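Local coordinates for protein N-acetylneuraminate epimerase (Escherichia coli, PDB 2UVK) that converts the alpha-anomer of N-acetylneuraminate (sialic acid) to the beta-anomer, speeding the equilibrium between the two in the periplasm, at residues D65-V70 / Y91-N96; Y156-A161 / G273-H278; E162-N167 / E209-L214; D241-G246 / L255-G260; T287-W292 / G301-G306. All coordinates share one frame; numbering follows the deposited sequence.

Interaction 1. Residues D65-V70 / Y91-N96; sequences DGNLYV and YNPKTN
Leu68 and Tyr91 face each other as an antiparallel hydrogen-bonded pair, and two almost straight backbone bonds join them: Leu68 N gives to Tyr91 O at 2.9 Å, and Tyr91 N to Leu68 O at 2.7 Å. Their side chains lie on one face of the sheet. Followed outward, the Tyr91 side chain begins at CB, 4.0 Å from Leu68 CB; CG stands anti to the backbone N (chi1 173°), which lays the ring so that CD2 comes 4.0 Å from Leu68 CD2, obliquely to the ring. The tip then leads away from Leu68, and OH donates to Asn96 OD1 at 2.7 Å, which lies in the ring plane. Tyrosine thus supplies an apolar ring packed on Leu68 that ends in a hydrogen-bonding hydroxyl. A phenylalanine here would probably leave Asn96 OD1 with the backbone N of Ala49 but without the hydroxyl, and so less firmly fixed. At the strand end, Asn92 OD1 accepts from Lys94 N to make an Asx turn, and a water within hydrogen-bonding distance of both Asn92 OD1 and Asn67 OD1 bridges the segments. Pro93 CD rests on Gly66 O. The pair joins strands 67-71 and 88-92, both in Kelch 2 and the middle two of a four-stranded antiparallel propeller blade; Leu68 also packs on Phe63 of strand 60-64 and Trp33 of strand 33-37, while the Tyr91 ring meets Trp98 of strand 97-100.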
# COMPACT_ATOMS: atom_id res chain seq x y z
N ASP B 65 18.19 10.73 18.35
CA ASP B 65 18.32 12.08 18.92
C ASP B 65 17.63 12.18 20.27
O ASP B 65 16.86 13.12 20.52
CB ASP B 65 17.74 13.11 17.94
CG ASP B 65 18.53 13.23 16.64
OD1 ASP B 65 19.57 12.56 16.47
OD2 ASP B 65 18.08 14.01 15.77
N GLY B 66 17.85 11.18 21.13
CA GLY B 66 17.35 11.23 22.50
C GLY B 66 15.89 10.86 22.77
O GLY B 66 15.43 10.93 23.90
N ASN B 67 15.16 10.46 21.73
CA ASN B 67 13.78 10.12 21.89
C ASN B 67 13.53 8.76 21.28
O ASN B 67 14.24 8.34 20.36
CB ASN B 67 12.89 11.14 21.20
CG ASN B 67 12.96 12.49 21.85
OD1 ASN B 67 12.43 12.67 22.94
ND2 ASN B 67 13.58 13.44 21.17
N LEU B 68 12.54 8.09 21.84
CA LEU B 68 12.14 6.73 21.42
C LEU B 68 10.91 6.83 20.53
O LEU B 68 9.88 7.39 20.93
CB LEU B 68 11.86 5.89 22.65
CG LEU B 68 11.20 4.52 22.45
CD1 LEU B 68 12.16 3.62 21.72
CD2 LEU B 68 10.79 3.94 23.80
N TYR B 69 11.01 6.27 19.33
CA TYR B 69 9.90 6.22 18.36
C TYR B 69 9.39 4.80 18.23
O TYR B 69 10.18 3.89 18.13
CB TYR B 69 10.35 6.73 16.99
CG TYR B 69 10.76 8.18 17.06
CD1 TYR B 69 9.86 9.19 16.83
CD2 TYR B 69 12.06 8.54 17.43
CE1 TYR B 69 10.22 10.55 16.98
CE2 TYR B 69 12.42 9.88 17.56
CZ TYR B 69 11.51 10.89 17.32
OH TYR B 69 11.88 12.23 17.45
N VAL B 70 8.06 4.64 18.22
CA VAL B 70 7.41 3.33 18.04
C VAL B 70 6.53 3.41 16.79
O VAL B 70 5.78 4.37 16.61
CB VAL B 70 6.56 2.92 19.27
CG1 VAL B 70 5.80 1.62 19.00
CG2 VAL B 70 7.46 2.76 20.50
N TYR B 91 8.28 8.75 22.57
CA TYR B 91 8.47 8.77 24.03
C TYR B 91 9.69 9.60 24.36
O TYR B 91 10.77 9.37 23.82
CB TYR B 91 8.66 7.36 24.55
CG TYR B 91 9.03 7.28 26.01
CD1 TYR B 91 8.08 7.45 27.01
CD2 TYR B 91 10.35 7.02 26.39
CE1 TYR B 91 8.43 7.34 28.35
CE2 TYR B 91 10.70 6.94 27.75
CZ TYR B 91 9.73 7.09 28.70
OH TYR B 91 10.06 7.02 30.02
N ASN B 92 9.48 10.57 25.25
CA ASN B 92 10.57 11.43 25.75
C ASN B 92 11.03 10.90 27.11
O ASN B 92 10.29 10.94 28.09
CB ASN B 92 10.08 12.88 25.82
CG ASN B 92 11.14 13.85 26.33
OD1 ASN B 92 12.22 13.44 26.72
ND2 ASN B 92 10.82 15.14 26.29
N PRO B 93 12.23 10.32 27.16
CA PRO B 93 12.67 9.76 28.44
C PRO B 93 12.93 10.80 29.54
O PRO B 93 12.82 10.47 30.73
CB PRO B 93 13.95 8.99 28.08
CG PRO B 93 14.29 9.34 26.68
CD PRO B 93 13.20 10.13 26.07
N LYS B 94 13.22 12.03 29.15
CA LYS B 94 13.51 13.08 30.14
C LYS B 94 12.26 13.47 30.92
O LYS B 94 12.35 13.86 32.10
CB LYS B 94 14.10 14.29 29.44
CG LYS B 94 15.39 13.97 28.70
CD LYS B 94 16.17 15.23 28.32
CE LYS B 94 17.52 14.90 27.73
NZ LYS B 94 18.26 16.13 27.35
N THR B 95 11.10 13.34 30.28
CA THR B 95 9.82 13.68 30.87
C THR B 95 8.90 12.47 31.11
O THR B 95 7.80 12.63 31.60
CB THR B 95 9.09 14.70 29.98
OG1 THR B 95 8.90 14.15 28.67
CG2 THR B 95 9.91 15.96 29.86
N ASN B 96 9.37 11.27 30.74
CA ASN B 96 8.57 10.03 30.88
C ASN B 96 7.16 10.22 30.33
O ASN B 96 6.17 9.92 31.00
CB ASN B 96 8.55 9.58 32.34
CG ASN B 96 7.93 8.19 32.55
OD1 ASN B 96 8.02 7.29 31.71
ND2 ASN B 96 7.31 8.01 33.71
O HOH W 1 14.39 13.77 25.07

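Interaction 2. Residues Y156-A161 / G273-H278; sequences YFDKKA and GKNYAH
Phe157 carries its CG beside the backbone N (chi1 -68°), while Tyr276 swings its own CG anti to the backbone N (chi1 -172°), and these two settings bring the rings together as an offset stack with centroids 4.8 Å apart and planes only 14° from parallel. The offset puts Tyr276 CE2 over the rim of the Phe157 face and Phe157 CB over the Tyr276 face, 3.8 Å from the ring centroid in a CH-pi contact. His278 completes the aromatic cluster from another direction: its edge turns toward the Phe157 face, with CE1 3.8 Å from Phe157 CD1. A flat ring suits Phe157 because both faces are used, by Tyr276 on one and by Tyr156 CD2 on the other.

Beside the rings, Asn275 uses both ends of its amide. ND2 gives a bent bond of 3.2 Å to Asp158 OD1, met from above the carboxylate plane. OD1 lies 3.3 Å from Lys160 CD and accepts a hydrogen bond from a water that in turn accepts from Lys160 NZ. A second water accepts from Asn275 N and donates to Gly273 O and, weakly, to Asp158 OD1. The contact ties the end of helix 146-157 to the loop after helix 266-271, whose end is closed by Gly273 in a Schellman motif. Tyr270 of that helix adds a cation-pi contact to Lys160, and Pro212 packs against Phe157.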
# COMPACT_ATOMS: atom_id res chain seq x y z
N TYR B 156 -8.15 -17.13 1.47
CA TYR B 156 -6.99 -16.39 2.02
C TYR B 156 -5.64 -17.07 1.77
O TYR B 156 -4.65 -16.40 1.42
CB TYR B 156 -7.18 -16.17 3.51
CG TYR B 156 -6.16 -15.23 4.14
CD1 TYR B 156 -6.24 -13.86 3.95
CD2 TYR B 156 -5.17 -15.73 4.97
CE1 TYR B 156 -5.31 -13.00 4.56
CE2 TYR B 156 -4.23 -14.88 5.58
CZ TYR B 156 -4.33 -13.52 5.37
OH TYR B 156 -3.46 -12.65 5.99
N PHE B 157 -5.57 -18.38 1.97
CA PHE B 157 -4.29 -19.09 1.89
C PHE B 157 -3.94 -19.62 0.50
O PHE B 157 -2.79 -19.90 0.24
CB PHE B 157 -4.24 -20.21 2.92
CG PHE B 157 -4.20 -19.73 4.33
CD1 PHE B 157 -3.03 -19.17 4.82
CD2 PHE B 157 -5.28 -19.84 5.18
CE1 PHE B 157 -2.96 -18.70 6.13
CE2 PHE B 157 -5.21 -19.36 6.48
CZ PHE B 157 -4.04 -18.80 6.95
N ASP B 158 -4.92 -19.65 -0.40
CA ASP B 158 -4.70 -20.21 -1.75
C ASP B 158 -4.34 -19.09 -2.73
O ASP B 158 -5.10 -18.75 -3.65
CB ASP B 158 -5.95 -20.95 -2.24
CG ASP B 158 -5.71 -21.68 -3.55
OD1 ASP B 158 -4.53 -21.93 -3.88
OD2 ASP B 158 -6.71 -22.00 -4.24
N LYS B 159 -3.18 -18.49 -2.50
CA LYS B 159 -2.70 -17.43 -3.38
C LYS B 159 -1.20 -17.58 -3.51
O LYS B 159 -0.53 -18.12 -2.62
CB LYS B 159 -3.00 -16.05 -2.78
CG LYS B 159 -4.41 -15.79 -2.36
CD LYS B 159 -4.59 -14.32 -1.91
CE LYS B 159 -6.02 -14.03 -1.47
NZ LYS B 159 -7.02 -14.35 -2.52
N LYS B 160 -0.64 -17.07 -4.61
CA LYS B 160 0.80 -16.99 -4.73
C LYS B 160 1.34 -15.90 -3.81
O LYS B 160 0.59 -15.00 -3.45
CB LYS B 160 1.21 -16.69 -6.17
CG LYS B 160 0.96 -17.87 -7.16
CD LYS B 160 1.90 -19.05 -6.88
CE LYS B 160 1.88 -20.15 -7.96
NZ LYS B 160 3.03 -21.15 -7.82
N ALA B 161 2.61 -15.97 -3.48
CA ALA B 161 3.22 -15.02 -2.54
C ALA B 161 3.02 -13.56 -2.98
O ALA B 161 2.68 -12.69 -2.16
CB ALA B 161 4.70 -15.34 -2.35
N GLY B 273 3.92 -26.33 -6.07
CA GLY B 273 2.62 -25.82 -6.53
C GLY B 273 1.47 -25.80 -5.53
O GLY B 273 0.34 -25.49 -5.91
N LYS B 274 1.75 -26.11 -4.27
CA LYS B 274 0.75 -26.02 -3.20
C LYS B 274 0.84 -24.63 -2.55
O LYS B 274 1.72 -24.41 -1.74
CB LYS B 274 0.99 -27.08 -2.14
CG LYS B 274 -0.25 -27.39 -1.32
N ASN B 275 -0.06 -23.74 -2.93
CA ASN B 275 -0.01 -22.35 -2.42
C ASN B 275 -0.11 -22.31 -0.92
O ASN B 275 0.53 -21.48 -0.28
CB ASN B 275 -1.11 -21.50 -3.03
CG ASN B 275 -0.84 -21.11 -4.46
OD1 ASN B 275 0.29 -21.19 -4.93
ND2 ASN B 275 -1.87 -20.64 -5.14
N TYR B 276 -0.97 -23.16 -0.36
CA TYR B 276 -1.16 -23.26 1.09
C TYR B 276 -0.06 -24.18 1.61
O TYR B 276 -0.25 -25.38 1.85
CB TYR B 276 -2.57 -23.77 1.37
CG TYR B 276 -3.06 -23.78 2.81
CD1 TYR B 276 -4.39 -24.08 3.09
CD2 TYR B 276 -2.23 -23.48 3.88
CE1 TYR B 276 -4.87 -24.10 4.38
CE2 TYR B 276 -2.72 -23.50 5.19
CZ TYR B 276 -4.04 -23.82 5.42
OH TYR B 276 -4.53 -23.84 6.71
N ALA B 277 1.14 -23.60 1.75
CA ALA B 277 2.37 -24.35 1.86
C ALA B 277 2.57 -25.04 3.20
O ALA B 277 3.39 -25.97 3.31
CB ALA B 277 3.57 -23.44 1.57
N HIS B 278 1.86 -24.57 4.22
CA HIS B 278 2.03 -25.05 5.58
C HIS B 278 0.79 -25.77 6.10
O HIS B 278 0.70 -26.06 7.28
CB HIS B 278 2.39 -23.89 6.52
CG HIS B 278 1.29 -22.89 6.72
ND1 HIS B 278 0.61 -22.30 5.67
CD2 HIS B 278 0.80 -22.34 7.85
CE1 HIS B 278 -0.27 -21.45 6.15
NE2 HIS B 278 -0.19 -21.46 7.47
O HOH W 2 -2.21 -24.25 -4.54
O HOH W 3 2.60 -22.50 -5.52

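Interaction 3. Residues E162-N167 / E209-L214; sequences EDYFFN and EAKPGL
Pro212 CD lies over one face of the Tyr164 ring, 3.5 Å from its centroid and 16° off the ring normal, a CH-pi contact that suits proline because its CD hydrogens are polarised by the adjoining nitrogen. Lys211 crosses the same ring obliquely: CE comes 3.3 Å from Tyr164 CE2, and NZ donates to Tyr164 OH at 3.0 Å. The lysine chain reaches this position by a bend at chi3 (-78°). Phe166 presents its edge to the backbone, CE2 being 3.4 Å from Glu209 O, and its CZ touches Pro212 CD at 3.8 Å.

A bulge and a turn set the backbone behind these side chains. Ala210 and Lys211 both face Leu214 in a classic beta bulge, their N atoms sharing Leu214 O, and Lys211 to Leu214 form a type II turn with Gly213 at the positive phi that glycine adopts easily. The turn, in Kelch 5 of the beta-propeller, follows Glu209, the predicted proton acceptor; Gly213 N gives a 3.0 Å bond to Glu209 OE2, which also forms a salt bridge with Arg215. Farther out, Lys211 NZ lies among the carbonyls of Lys159, its strongest partner, Phe157 and Asn275, which share its three protons with the Tyr164 hydroxyl. Tyr164 OH itself bonds to Tyr156 O.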
# COMPACT_ATOMS: atom_id res chain seq x y z
N GLU B 162 3.18 -13.27 -4.26
CA GLU B 162 3.01 -11.91 -4.76
C GLU B 162 1.63 -11.32 -4.49
O GLU B 162 1.49 -10.10 -4.44
CB GLU B 162 3.23 -11.79 -6.29
CG GLU B 162 4.38 -12.53 -6.90
CD GLU B 162 3.99 -13.96 -7.24
OE1 GLU B 162 3.39 -14.25 -8.33
OE2 GLU B 162 4.28 -14.78 -6.39
N ASP B 163 0.60 -12.16 -4.38
CA ASP B 163 -0.77 -11.69 -4.24
C ASP B 163 -1.02 -11.11 -2.83
O ASP B 163 -2.11 -10.56 -2.59
CB ASP B 163 -1.76 -12.84 -4.45
CG ASP B 163 -1.72 -13.41 -5.86
OD1 ASP B 163 -1.33 -12.73 -6.79
OD2 ASP B 163 -2.13 -14.57 -6.01
N TYR B 164 -0.07 -11.30 -1.92
CA TYR B 164 -0.21 -10.76 -0.54
C TYR B 164 0.39 -9.38 -0.38
O TYR B 164 0.18 -8.74 0.63
CB TYR B 164 0.40 -11.70 0.48
CG TYR B 164 -0.30 -13.04 0.54
CD1 TYR B 164 -1.41 -13.25 1.37
CD2 TYR B 164 0.10 -14.08 -0.29
CE1 TYR B 164 -2.07 -14.49 1.40
CE2 TYR B 164 -0.53 -15.30 -0.26
CZ TYR B 164 -1.61 -15.50 0.58
OH TYR B 164 -2.24 -16.75 0.56
N PHE B 165 1.11 -8.90 -1.39
CA PHE B 165 1.59 -7.54 -1.41
C PHE B 165 2.32 -7.20 -0.13
O PHE B 165 2.15 -6.10 0.42
CB PHE B 165 0.47 -6.58 -1.74
CG PHE B 165 -0.02 -6.72 -3.15
CD1 PHE B 165 0.52 -5.96 -4.16
CD2 PHE B 165 -1.03 -7.61 -3.45
CE1 PHE B 165 0.07 -6.10 -5.46
CE2 PHE B 165 -1.48 -7.75 -4.75
CZ PHE B 165 -0.93 -6.99 -5.74
N PHE B 166 3.15 -8.10 0.37
CA PHE B 166 4.08 -7.72 1.45
C PHE B 166 4.95 -6.54 0.96
O PHE B 166 5.27 -6.45 -0.23
CB PHE B 166 4.94 -8.89 1.91
CG PHE B 166 4.23 -9.92 2.74
CD1 PHE B 166 2.85 -9.91 2.92
CD2 PHE B 166 4.96 -10.93 3.32
CE1 PHE B 166 2.25 -10.86 3.73
CE2 PHE B 166 4.35 -11.88 4.12
CZ PHE B 166 2.99 -11.83 4.32
N ASN B 167 5.32 -5.65 1.87
CA ASN B 167 5.87 -4.36 1.49
C ASN B 167 7.34 -4.45 1.10
O ASN B 167 8.20 -4.72 1.96
CB ASN B 167 5.76 -3.36 2.65
CG ASN B 167 6.13 -1.96 2.24
OD1 ASN B 167 6.29 -1.67 1.06
ND2 ASN B 167 6.21 -1.04 3.24
N GLU B 209 8.75 -14.14 6.54
CA GLU B 209 7.68 -14.75 5.75
C GLU B 209 7.61 -14.09 4.40
O GLU B 209 7.61 -12.86 4.33
CB GLU B 209 6.32 -14.58 6.42
CG GLU B 209 6.05 -15.52 7.56
CD GLU B 209 4.56 -15.55 7.94
OE1 GLU B 209 3.92 -14.49 7.88
OE2 GLU B 209 4.01 -16.64 8.20
N ALA B 210 7.53 -14.89 3.31
CA ALA B 210 7.20 -14.38 1.98
C ALA B 210 5.70 -14.29 1.74
O ALA B 210 5.25 -13.54 0.89
CB ALA B 210 7.84 -15.23 0.86
N LYS B 211 4.93 -15.06 2.50
CA LYS B 211 3.47 -14.98 2.50
C LYS B 211 3.05 -15.69 3.76
O LYS B 211 3.86 -16.35 4.38
CB LYS B 211 2.86 -15.65 1.26
CG LYS B 211 3.17 -17.15 1.09
CD LYS B 211 2.13 -17.84 0.18
CE LYS B 211 0.84 -18.11 0.94
NZ LYS B 211 -0.16 -18.84 0.08
N PRO B 212 1.77 -15.56 4.16
CA PRO B 212 1.35 -16.30 5.35
C PRO B 212 1.68 -17.79 5.26
O PRO B 212 1.27 -18.43 4.29
CB PRO B 212 -0.14 -16.00 5.42
CG PRO B 212 -0.27 -14.66 4.79
CD PRO B 212 0.69 -14.73 3.62
N GLY B 213 2.49 -18.28 6.21
CA GLY B 213 2.90 -19.68 6.28
C GLY B 213 4.07 -20.16 5.44
O GLY B 213 4.42 -21.35 5.44
N LEU B 214 4.69 -19.24 4.71
CA LEU B 214 5.87 -19.55 3.92
C LEU B 214 6.96 -18.55 4.19
O LEU B 214 6.77 -17.35 3.99
CB LEU B 214 5.52 -19.47 2.45
CG LEU B 214 6.68 -19.74 1.49
CD1 LEU B 214 7.14 -21.22 1.51
CD2 LEU B 214 6.30 -19.28 0.10

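Interaction 4. Residues D241-G246 / L255-G260; sequences DGVAGG and LIFAGG
Val243 and Phe257 make the apolar part of this contact, their side chains running antiparallel beside one another. CG2 of the valine presses on the ring's far end, 3.4 Å from Phe257 CZ. That branch lies between the backbone N and the carbonyl carbon of its own residue, the other branch, CG1, being beside the N (chi1 -63°). Phe257 points its CG anti to its backbone N (chi1 -177°), which sends the ring along to Gly246, whose CA is 3.9 Å from CE1. With an alanine in place of Val243, Phe257 would probably lose the methyl that presses on CZ, opening a gap there and beside Gly260.

A second group of contacts is backbone on backbone. Gly246 CA and Gly260 CA approach to 3.6 Å, and Ala244 O sits 3.4 Å from Gly260 CA. A beta carbon on Gly246 would run into the Phe257 ring, and one on Gly260 into Val243 CG2, so both places need glycine. Gly259 and Gly260 are the paired glycines characteristic of kelch repeats. Among backbone bonds, Val243 pairs with Gly208, and Ala244 with Ala261, just beyond Gly260 in strand 254-262.

Between the two segments themselves the contact is van der Waals: a branched aliphatic and an aromatic ring are fitted to bare glycine backbone, letting the loop pack closely against the end of the strand, with Ala244 beside the predicted proton acceptor Glu209.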
# COMPACT_ATOMS: atom_id res chain seq x y z
N ASP B 241 14.13 -23.88 4.36
CA ASP B 241 12.77 -23.36 4.59
C ASP B 241 12.77 -21.92 5.11
O ASP B 241 11.82 -21.20 4.87
CB ASP B 241 11.99 -24.22 5.60
CG ASP B 241 11.53 -25.55 5.03
OD1 ASP B 241 10.83 -25.55 4.00
OD2 ASP B 241 11.84 -26.59 5.66
N GLY B 242 13.81 -21.53 5.84
CA GLY B 242 13.87 -20.20 6.44
C GLY B 242 13.06 -20.19 7.72
O GLY B 242 12.35 -21.14 8.04
N VAL B 243 13.23 -19.11 8.47
CA VAL B 243 12.41 -18.84 9.65
C VAL B 243 11.83 -17.44 9.55
O VAL B 243 12.19 -16.65 8.69
CB VAL B 243 13.23 -18.95 10.96
CG1 VAL B 243 13.75 -20.37 11.15
CG2 VAL B 243 14.35 -17.92 10.98
N ALA B 244 10.93 -17.13 10.48
CA ALA B 244 10.53 -15.77 10.71
C ALA B 244 10.62 -15.50 12.22
O ALA B 244 10.60 -16.42 13.03
CB ALA B 244 9.16 -15.50 10.19
N GLY B 245 10.74 -14.23 12.60
CA GLY B 245 10.87 -13.89 14.00
C GLY B 245 12.18 -14.30 14.63
O GLY B 245 12.26 -14.47 15.84
N GLY B 246 13.22 -14.47 13.81
CA GLY B 246 14.55 -14.71 14.34
C GLY B 246 15.19 -13.48 14.99
O GLY B 246 14.71 -12.35 14.84
N LEU B 255 27.96 -11.15 11.52
CA LEU B 255 26.52 -11.12 11.92
C LEU B 255 26.17 -12.37 12.74
O LEU B 255 26.61 -13.47 12.43
CB LEU B 255 25.58 -11.05 10.72
CG LEU B 255 25.77 -10.04 9.59
CD1 LEU B 255 24.72 -10.36 8.52
CD2 LEU B 255 25.64 -8.61 10.06
N ILE B 256 25.36 -12.19 13.79
CA ILE B 256 24.78 -13.29 14.56
C ILE B 256 23.30 -13.40 14.19
O ILE B 256 22.58 -12.40 14.27
CB ILE B 256 24.87 -13.05 16.07
CG1 ILE B 256 26.32 -12.85 16.50
CG2 ILE B 256 24.25 -14.23 16.83
CD1 ILE B 256 26.45 -12.20 17.85
N PHE B 257 22.86 -14.59 13.75
CA PHE B 257 21.42 -14.87 13.50
C PHE B 257 21.03 -16.11 14.27
O PHE B 257 21.61 -17.18 14.07
CB PHE B 257 21.15 -15.10 12.01
CG PHE B 257 19.67 -15.33 11.65
CD1 PHE B 257 18.72 -14.39 11.97
CD2 PHE B 257 19.26 -16.46 10.94
CE1 PHE B 257 17.37 -14.57 11.63
CE2 PHE B 257 17.93 -16.66 10.60
CZ PHE B 257 16.97 -15.70 10.98
N ALA B 258 20.03 -15.97 15.14
CA ALA B 258 19.65 -17.04 16.06
C ALA B 258 18.14 -17.22 16.11
O ALA B 258 17.39 -16.28 16.01
CB ALA B 258 20.18 -16.78 17.45
N GLY B 259 17.72 -18.46 16.27
CA GLY B 259 16.31 -18.78 16.50
C GLY B 259 15.40 -18.48 15.33
O GLY B 259 15.81 -18.49 14.17
N GLY B 260 14.14 -18.18 15.64
CA GLY B 260 13.11 -18.05 14.64
C GLY B 260 12.23 -19.29 14.63
O GLY B 260 12.56 -20.30 15.24

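Interaction 5. Residues T287-W292 / G301-G306; sequences TDIHLW and GELSQG
Leu303 N donates to Thr287 O at 2.7 Å, with an angle of 165° at the hydrogen. Ile289 and Gly301 form an antiparallel hydrogen-bonded pair beyond it, less evenly made: Ile289 N reaches Gly301 O at 3.1 Å, and Gly301 N returns a longer bond of 3.3 Å to Ile289 O. Between these links, Asp288 and Glu302 make a non-hydrogen-bonded pair, and Glu302 CA sends a CA-H...O contact to Thr287 O at 3.2 Å.

Packing follows on the face that carries Ile289. Its CG1 stands beside the backbone N (chi1 -59°), which directs CD1 over the opposite strand, 3.5 Å from Glu302 C and 3.9 Å from Leu303 CD2. Gly301, lacking a side chain, lets Ile289 lie over the backbone there. At the other end Thr287 lays CG2 against Gly306 N at 3.4 Å, a methyl resting on the returning chain.

The strands of this hairpin, 284-293 and 296-302, lie in Kelch 6, in the blade completed by 247-251 and 254-262. Backbone bonds set the register; Ile289 and Leu303 close the apolar face, where Ile289 also meets Ile338 of the next blade, while Asp288 and Glu302 share the other with their carboxylates apart, which probably limits their repulsion.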
# COMPACT_ATOMS: atom_id res chain seq x y z
N THR B 287 16.77 -23.64 17.28
CA THR B 287 17.81 -23.42 18.27
C THR B 287 19.13 -23.02 17.62
O THR B 287 20.08 -22.73 18.31
CB THR B 287 18.10 -24.69 19.11
OG1 THR B 287 18.45 -25.77 18.24
CG2 THR B 287 16.91 -25.07 19.94
N ASP B 288 19.16 -22.98 16.29
CA ASP B 288 20.41 -22.70 15.57
C ASP B 288 20.93 -21.30 15.80
O ASP B 288 20.16 -20.35 15.89
CB ASP B 288 20.20 -22.90 14.07
CG ASP B 288 20.13 -24.36 13.66
OD1 ASP B 288 20.48 -25.25 14.47
OD2 ASP B 288 19.72 -24.60 12.50
N ILE B 289 22.25 -21.16 15.87
CA ILE B 289 22.92 -19.85 15.87
C ILE B 289 23.91 -19.89 14.72
O ILE B 289 24.78 -20.76 14.69
CB ILE B 289 23.68 -19.55 17.17
CG1 ILE B 289 22.75 -19.60 18.37
CG2 ILE B 289 24.34 -18.17 17.09
CD1 ILE B 289 23.46 -19.53 19.71
N HIS B 290 23.71 -18.98 13.77
CA HIS B 290 24.55 -18.86 12.59
C HIS B 290 25.40 -17.62 12.75
O HIS B 290 24.94 -16.59 13.27
CB HIS B 290 23.71 -18.76 11.32
CG HIS B 290 22.69 -19.84 11.20
ND1 HIS B 290 22.99 -21.08 10.67
CD2 HIS B 290 21.40 -19.90 11.59
CE1 HIS B 290 21.91 -21.84 10.72
NE2 HIS B 290 20.93 -21.15 11.27
N LEU B 291 26.66 -17.73 12.34
CA LEU B 291 27.56 -16.60 12.38
C LEU B 291 27.96 -16.28 10.96
O LEU B 291 28.31 -17.18 10.19
CB LEU B 291 28.78 -16.92 13.25
CG LEU B 291 29.72 -15.74 13.53
CD1 LEU B 291 29.05 -14.67 14.40
CD2 LEU B 291 31.00 -16.21 14.21
N TRP B 292 27.89 -15.01 10.58
CA TRP B 292 28.35 -14.59 9.26
C TRP B 292 29.69 -13.92 9.45
O TRP B 292 29.75 -12.76 9.83
CB TRP B 292 27.37 -13.62 8.63
CG TRP B 292 27.65 -13.26 7.21
CD1 TRP B 292 27.48 -14.06 6.12
CD2 TRP B 292 28.07 -11.98 6.72
NE1 TRP B 292 27.79 -13.36 4.98
CE2 TRP B 292 28.15 -12.08 5.32
CE3 TRP B 292 28.40 -10.76 7.33
CZ2 TRP B 292 28.55 -11.01 4.51
CZ3 TRP B 292 28.79 -9.70 6.53
CH2 TRP B 292 28.87 -9.83 5.13
N GLY B 301 26.71 -22.22 16.90
CA GLY B 301 26.32 -22.58 18.25
C GLY B 301 24.85 -22.91 18.29
O GLY B 301 24.20 -23.08 17.24
N GLU B 302 24.32 -22.99 19.50
CA GLU B 302 22.90 -23.26 19.64
C GLU B 302 22.34 -22.64 20.91
O GLU B 302 23.05 -22.45 21.90
CB GLU B 302 22.65 -24.76 19.63
CG GLU B 302 23.23 -25.47 20.83
CD GLU B 302 23.25 -26.98 20.70
OE1 GLU B 302 22.31 -27.57 20.11
OE2 GLU B 302 24.22 -27.57 21.21
N LEU B 303 21.05 -22.31 20.84
CA LEU B 303 20.28 -21.91 22.00
C LEU B 303 19.86 -23.19 22.73
O LEU B 303 19.76 -24.23 22.10
CB LEU B 303 19.02 -21.18 21.54
CG LEU B 303 19.19 -19.91 20.70
CD1 LEU B 303 17.82 -19.36 20.29
CD2 LEU B 303 19.99 -18.87 21.47
N SER B 304 19.65 -23.09 24.04
CA SER B 304 19.19 -24.22 24.85
C SER B 304 17.76 -24.62 24.50
O SER B 304 17.41 -25.80 24.51
CB SER B 304 19.27 -23.90 26.35
OG SER B 304 18.39 -22.85 26.70
N GLN B 305 16.94 -23.62 24.17
CA GLN B 305 15.54 -23.81 23.78
C GLN B 305 15.24 -23.01 22.53
O GLN B 305 15.75 -21.91 22.36
CB GLN B 305 14.60 -23.39 24.92
CG GLN B 305 14.58 -24.38 26.06
CD GLN B 305 13.61 -24.04 27.18
OE1 GLN B 305 12.47 -23.64 26.92
NE2 GLN B 305 14.04 -24.23 28.43
N GLY B 306 14.43 -23.57 21.62
CA GLY B 306 13.97 -22.84 20.45
C GLY B 306 13.23 -21.58 20.84
O GLY B 306 12.49 -21.58 21.82

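How the interactions relate
Interactions 2 and 3 form one continuous patch, with centres about 10 Å apart: Tyr164 OH meets Tyr156 O at 2.6 Å, and Lys211 NZ meets Asn275 O at 2.8 Å. Along the chain, interaction 3 is nested within the loop closed by interaction 2. Interaction 3 contains the predicted proton acceptor Glu209. The side chain of His278, in interaction 2, is about 6 Å from that of Glu209, and Ala244 of interaction 4 packs on it, Ala244 CB lying 3.9 Å from Glu209 N. Interactions 4 and 5 meet in one sheet, where strand 254-262 pairs with 284-293 through Phe257 O and His290 N at 2.8 Å. Interaction 1 stands apart in another blade, its centre about 33 Å from that of interaction 3.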